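PDB 4U5A: sporozoite microneme protein essential for cell traversal from Plasmodium berghei, which is needed by sporozoites to traverse host cells. Local coordinates for residues E12-L17 against E96-V101; K107-L112 against T186-D191. All blocks are in the same frame, centred on the assembly; numbering follows the deposited sequence.

Both contacts join long helices of an all-helical bundle, and both use helix 88-126. In contact 1 this helix meets helix 10-39 near one end of the bundle, the contact centre lying about 20 Å from the chain centre. In contact 2 it meets helix 167-197, with the contact centre about 7 Å from the chain centre. The contact centres are 19 Å apart, and their nearest atoms stay about 6 Å apart. Both segments of contact 1 precede both segments of contact 2 in the chain. The paired segments point roughly the same way in contact 1 and opposite ways in contact 2. Helix 88-126 is thus packed against the first and the last long helix of the four-helix bundle.

Contact 1 of 2, residues E12-L17 against E96-V101; sequences EEFDKL and EKIKNV
Ile-98 of helix 88-126 meets Phe-14 and Leu-17 of helix 10-39, one with each of its two branches. Phe-14 and Leu-17 lie three residues apart, about one helical turn, so both can face the same partner. The longer branch of Ile-98 is extended (chi2 171°) and carries CD1 to the Phe-14 ring. Ile-98 CD1 lies 3.7 Å from Phe-14 CE1 and is next nearest to CD1 of the same ring. The isoleucine side chain runs roughly perpendicular to that of the phenylalanine, and its methyl meets the ring obliquely. The CB of Phe-14 does not point at helix 88-126, but its ring reaches over to it, with CG beside the backbone N (chi1 -82°). The shorter branch of Ile-98 turns to Leu-17, where Ile-98 CG2 is 4.0 Å from Leu-17 CD1.

Lys-99 follows. Its CA and that of Leu-17 are the closest pair of backbone positions, at 7.2 Å. Lys-99 is modelled only as far as CB, which is 4.5 Å from Leu-17 CD2, at the margin of the apolar patch. Further on, Val-101 belongs to another interface and packs on Leu-192 and Lys-195 of helix 167-197.

Helix 59-84 supports the patch through Ile-76, which touches Phe-14 and Leu-17, and Val-83, which touches Phe-14. Ile-199 packs on Ile-98 from the C-terminal tail. Asp-15 adds a salt bridge to Lys-80. The contact itself is wholly apolar. It buries a modest 146 Å², and hydrophobic packing with side-chain shape, not polar pairing, holds the two helices together here.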
# COMPACT_ATOMS: atom_id res chain seq x y z
N GLU A 12 18.88 20.38 -1.87
CA GLU A 12 19.36 19.01 -2.00
C GLU A 12 18.72 18.10 -0.95
O GLU A 12 18.44 16.93 -1.21
CB GLU A 12 20.87 18.96 -1.90
N GLU A 13 18.47 18.66 0.23
CA GLU A 13 17.88 17.91 1.33
C GLU A 13 16.40 17.62 1.06
O GLU A 13 15.90 16.52 1.36
CB GLU A 13 18.05 18.68 2.64
CG GLU A 13 19.50 18.75 3.13
CD GLU A 13 19.70 19.72 4.28
OE1 GLU A 13 18.91 20.68 4.40
OE2 GLU A 13 20.66 19.53 5.06
N PHE A 14 15.71 18.60 0.48
CA PHE A 14 14.32 18.41 0.06
C PHE A 14 14.26 17.38 -1.07
O PHE A 14 13.37 16.51 -1.09
CB PHE A 14 13.71 19.75 -0.36
CG PHE A 14 13.21 20.57 0.79
CD1 PHE A 14 11.86 20.75 1.01
CD2 PHE A 14 14.11 21.16 1.68
CE1 PHE A 14 11.40 21.50 2.07
CE2 PHE A 14 13.66 21.91 2.75
CZ PHE A 14 12.30 22.08 2.95
N ASP A 15 15.20 17.49 -2.00
CA ASP A 15 15.36 16.50 -3.05
C ASP A 15 15.52 15.10 -2.44
O ASP A 15 14.99 14.12 -2.96
CB ASP A 15 16.56 16.84 -3.94
CG ASP A 15 16.27 18.00 -4.89
OD1 ASP A 15 15.08 18.33 -5.08
OD2 ASP A 15 17.23 18.58 -5.44
N LYS A 16 16.24 15.03 -1.32
CA LYS A 16 16.41 13.77 -0.61
C LYS A 16 15.09 13.28 -0.03
O LYS A 16 14.82 12.08 -0.04
CB LYS A 16 17.46 13.91 0.49
N LEU A 17 14.28 14.20 0.49
CA LEU A 17 12.94 13.83 0.94
C LEU A 17 12.15 13.16 -0.19
O LEU A 17 11.59 12.06 -0.02
CB LEU A 17 12.18 15.05 1.47
CG LEU A 17 12.62 15.57 2.84
CD1 LEU A 17 11.96 16.90 3.16
CD2 LEU A 17 12.29 14.54 3.91
N GLU A 96 10.67 18.92 8.78
CA GLU A 96 10.13 18.00 9.78
C GLU A 96 8.68 17.59 9.49
O GLU A 96 8.33 16.41 9.55
CB GLU A 96 10.23 18.66 11.16
CG GLU A 96 9.51 17.94 12.28
CD GLU A 96 9.45 18.78 13.54
OE1 GLU A 96 10.03 19.88 13.56
OE2 GLU A 96 8.82 18.33 14.52
N LYS A 97 7.85 18.57 9.14
CA LYS A 97 6.44 18.33 8.83
C LYS A 97 6.26 17.40 7.63
O LYS A 97 5.43 16.48 7.64
CB LYS A 97 5.72 19.65 8.58
CG LYS A 97 5.55 20.52 9.82
CD LYS A 97 4.84 21.81 9.49
CE LYS A 97 4.63 22.66 10.74
NZ LYS A 97 3.97 23.96 10.43
N ILE A 98 7.04 17.65 6.58
CA ILE A 98 7.01 16.82 5.39
C ILE A 98 7.41 15.39 5.73
O ILE A 98 6.75 14.42 5.31
CB ILE A 98 7.92 17.39 4.28
CG1 ILE A 98 7.40 18.76 3.83
CG2 ILE A 98 7.98 16.45 3.09
CD1 ILE A 98 8.34 19.50 2.90
N LYS A 99 8.49 15.25 6.50
CA LYS A 99 8.92 13.94 6.97
C LYS A 99 7.79 13.23 7.72
O LYS A 99 7.56 12.03 7.52
CB LYS A 99 10.15 14.06 7.85
N ASN A 100 7.08 13.97 8.57
CA ASN A 100 5.97 13.40 9.33
C ASN A 100 4.84 12.91 8.44
O ASN A 100 4.30 11.82 8.65
CB ASN A 100 5.41 14.43 10.32
CG ASN A 100 6.35 14.70 11.48
OD1 ASN A 100 7.27 13.92 11.76
ND2 ASN A 100 6.12 15.81 12.18
N VAL A 101 4.49 13.70 7.43
CA VAL A 101 3.45 13.33 6.48
C VAL A 101 3.84 12.04 5.74
O VAL A 101 3.03 11.11 5.61
CB VAL A 101 3.17 14.46 5.47
CG1 VAL A 101 2.28 13.98 4.34
CG2 VAL A 101 2.54 15.65 6.17

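Contact 2 of 2, residues K107-L112 against T186-D191; sequences KKLNSL and TDLIND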
# COMPACT_ATOMS: atom_id res chain seq x y z
N LYS A 107 3.06 4.40 7.15
CA LYS A 107 2.45 3.59 8.20
C LYS A 107 1.09 3.07 7.76
O LYS A 107 0.78 1.87 7.93
CB LYS A 107 2.31 4.40 9.48
N LYS A 108 0.27 3.95 7.18
CA LYS A 108 -1.05 3.55 6.72
C LYS A 108 -0.94 2.46 5.64
O LYS A 108 -1.69 1.47 5.64
CB LYS A 108 -1.82 4.75 6.18
CG LYS A 108 -2.01 5.88 7.18
CD LYS A 108 -2.74 5.43 8.44
CE LYS A 108 -4.24 5.68 8.35
NZ LYS A 108 -4.92 5.39 9.65
N LEU A 109 0.02 2.64 4.74
CA LEU A 109 0.26 1.68 3.67
C LEU A 109 0.69 0.32 4.20
O LEU A 109 0.21 -0.71 3.73
CB LEU A 109 1.32 2.23 2.70
CG LEU A 109 0.79 3.26 1.70
CD1 LEU A 109 1.91 3.85 0.86
CD2 LEU A 109 -0.28 2.65 0.81
N ASN A 110 1.59 0.30 5.18
CA ASN A 110 2.03 -0.96 5.78
C ASN A 110 0.89 -1.69 6.51
O ASN A 110 0.76 -2.92 6.41
CB ASN A 110 3.19 -0.71 6.75
CG ASN A 110 4.49 -0.34 6.03
OD1 ASN A 110 4.73 -0.75 4.90
ND2 ASN A 110 5.33 0.45 6.70
N SER A 111 0.05 -0.93 7.21
CA SER A 111 -1.14 -1.50 7.84
C SER A 111 -2.03 -2.17 6.79
O SER A 111 -2.48 -3.33 6.94
CB SER A 111 -1.91 -0.41 8.59
OG SER A 111 -3.07 -0.93 9.23
N LEU A 112 -2.24 -1.44 5.70
CA LEU A 112 -3.02 -1.91 4.56
C LEU A 112 -2.44 -3.21 3.98
O LEU A 112 -3.18 -4.13 3.62
CB LEU A 112 -3.07 -0.83 3.49
CG LEU A 112 -4.43 -0.50 2.86
CD1 LEU A 112 -5.49 -0.32 3.93
CD2 LEU A 112 -4.32 0.76 2.02
N THR A 186 -7.64 5.18 -2.11
CA THR A 186 -8.21 6.42 -2.64
C THR A 186 -8.39 7.47 -1.55
O THR A 186 -8.11 8.65 -1.76
CB THR A 186 -9.57 6.14 -3.31
OG1 THR A 186 -9.37 5.30 -4.45
CG2 THR A 186 -10.22 7.43 -3.76
N ASP A 187 -8.83 7.03 -0.37
CA ASP A 187 -9.01 7.92 0.76
C ASP A 187 -7.67 8.34 1.37
O ASP A 187 -7.56 9.41 1.97
CB ASP A 187 -9.90 7.26 1.82
CG ASP A 187 -11.31 7.00 1.31
OD1 ASP A 187 -11.66 7.54 0.24
OD2 ASP A 187 -12.06 6.26 1.98
N LEU A 188 -6.66 7.49 1.20
CA LEU A 188 -5.32 7.79 1.68
C LEU A 188 -4.72 8.93 0.86
O LEU A 188 -4.06 9.82 1.40
CB LEU A 188 -4.43 6.55 1.60
CG LEU A 188 -3.11 6.59 2.36
CD1 LEU A 188 -3.33 7.01 3.80
CD2 LEU A 188 -2.44 5.22 2.31
N ILE A 189 -4.98 8.89 -0.44
CA ILE A 189 -4.58 9.96 -1.35
C ILE A 189 -5.27 11.25 -0.93
O ILE A 189 -4.69 12.33 -0.99
CB ILE A 189 -4.92 9.61 -2.81
CG1 ILE A 189 -3.99 8.51 -3.33
CG2 ILE A 189 -4.85 10.84 -3.71
CD1 ILE A 189 -4.31 8.05 -4.75
N ASN A 190 -6.52 11.13 -0.47
CA ASN A 190 -7.27 12.29 -0.02
C ASN A 190 -6.69 12.85 1.28
O ASN A 190 -6.60 14.06 1.45
CB ASN A 190 -8.75 11.94 0.16
CG ASN A 190 -9.61 13.15 0.46
OD1 ASN A 190 -9.79 14.02 -0.40
ND2 ASN A 190 -10.15 13.22 1.67
N ASP A 191 -6.28 11.96 2.18
CA ASP A 191 -5.65 12.38 3.43
C ASP A 191 -4.32 13.08 3.18
O ASP A 191 -3.98 14.06 3.85
CB ASP A 191 -5.43 11.18 4.36
CG ASP A 191 -6.73 10.61 4.90
OD1 ASP A 191 -7.74 11.35 4.96
OD2 ASP A 191 -6.75 9.42 5.28
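Leu-188 of helix 167-197 packs between Lys-108 and Leu-109 of helix 88-126. Leu-188 CD1 rests on Lys-108, 3.6 Å from its CB and also near its CG. Leu-188 CD2 sits 3.7 Å from Leu-109 CD2 and also comes near Lys-108 CB. With CG anti to the backbone N (chi1 -165°), the branched end of Leu-188 is placed against helix 88-126. The CA atoms of Lys-108 and Leu-188 are 7.8 Å apart.

Lys-108 touches with the base of its chain alone. Past CG the lysine chain folds (chi2 -58°, chi3 -94°), and NZ turns out from the packing. Lys-108 NZ stays 6.2 Å from Asp-191 OD2, too far for a salt bridge, though the opposite charges may attract weakly.

Further out, Leu-109 also packs on Leu-185 of helix 167-197 and on Leu-65 of helix 59-84. Leu-112 extends the seam along Phe-181, Asn-184 and Leu-185. Ile-189, next to Leu-188, turns to helix 59-84 instead. The antiparallel pair is therefore joined by a leucine core with the aliphatic part of a lysine at its edge, which leaves the charged amine outside the apolar packing.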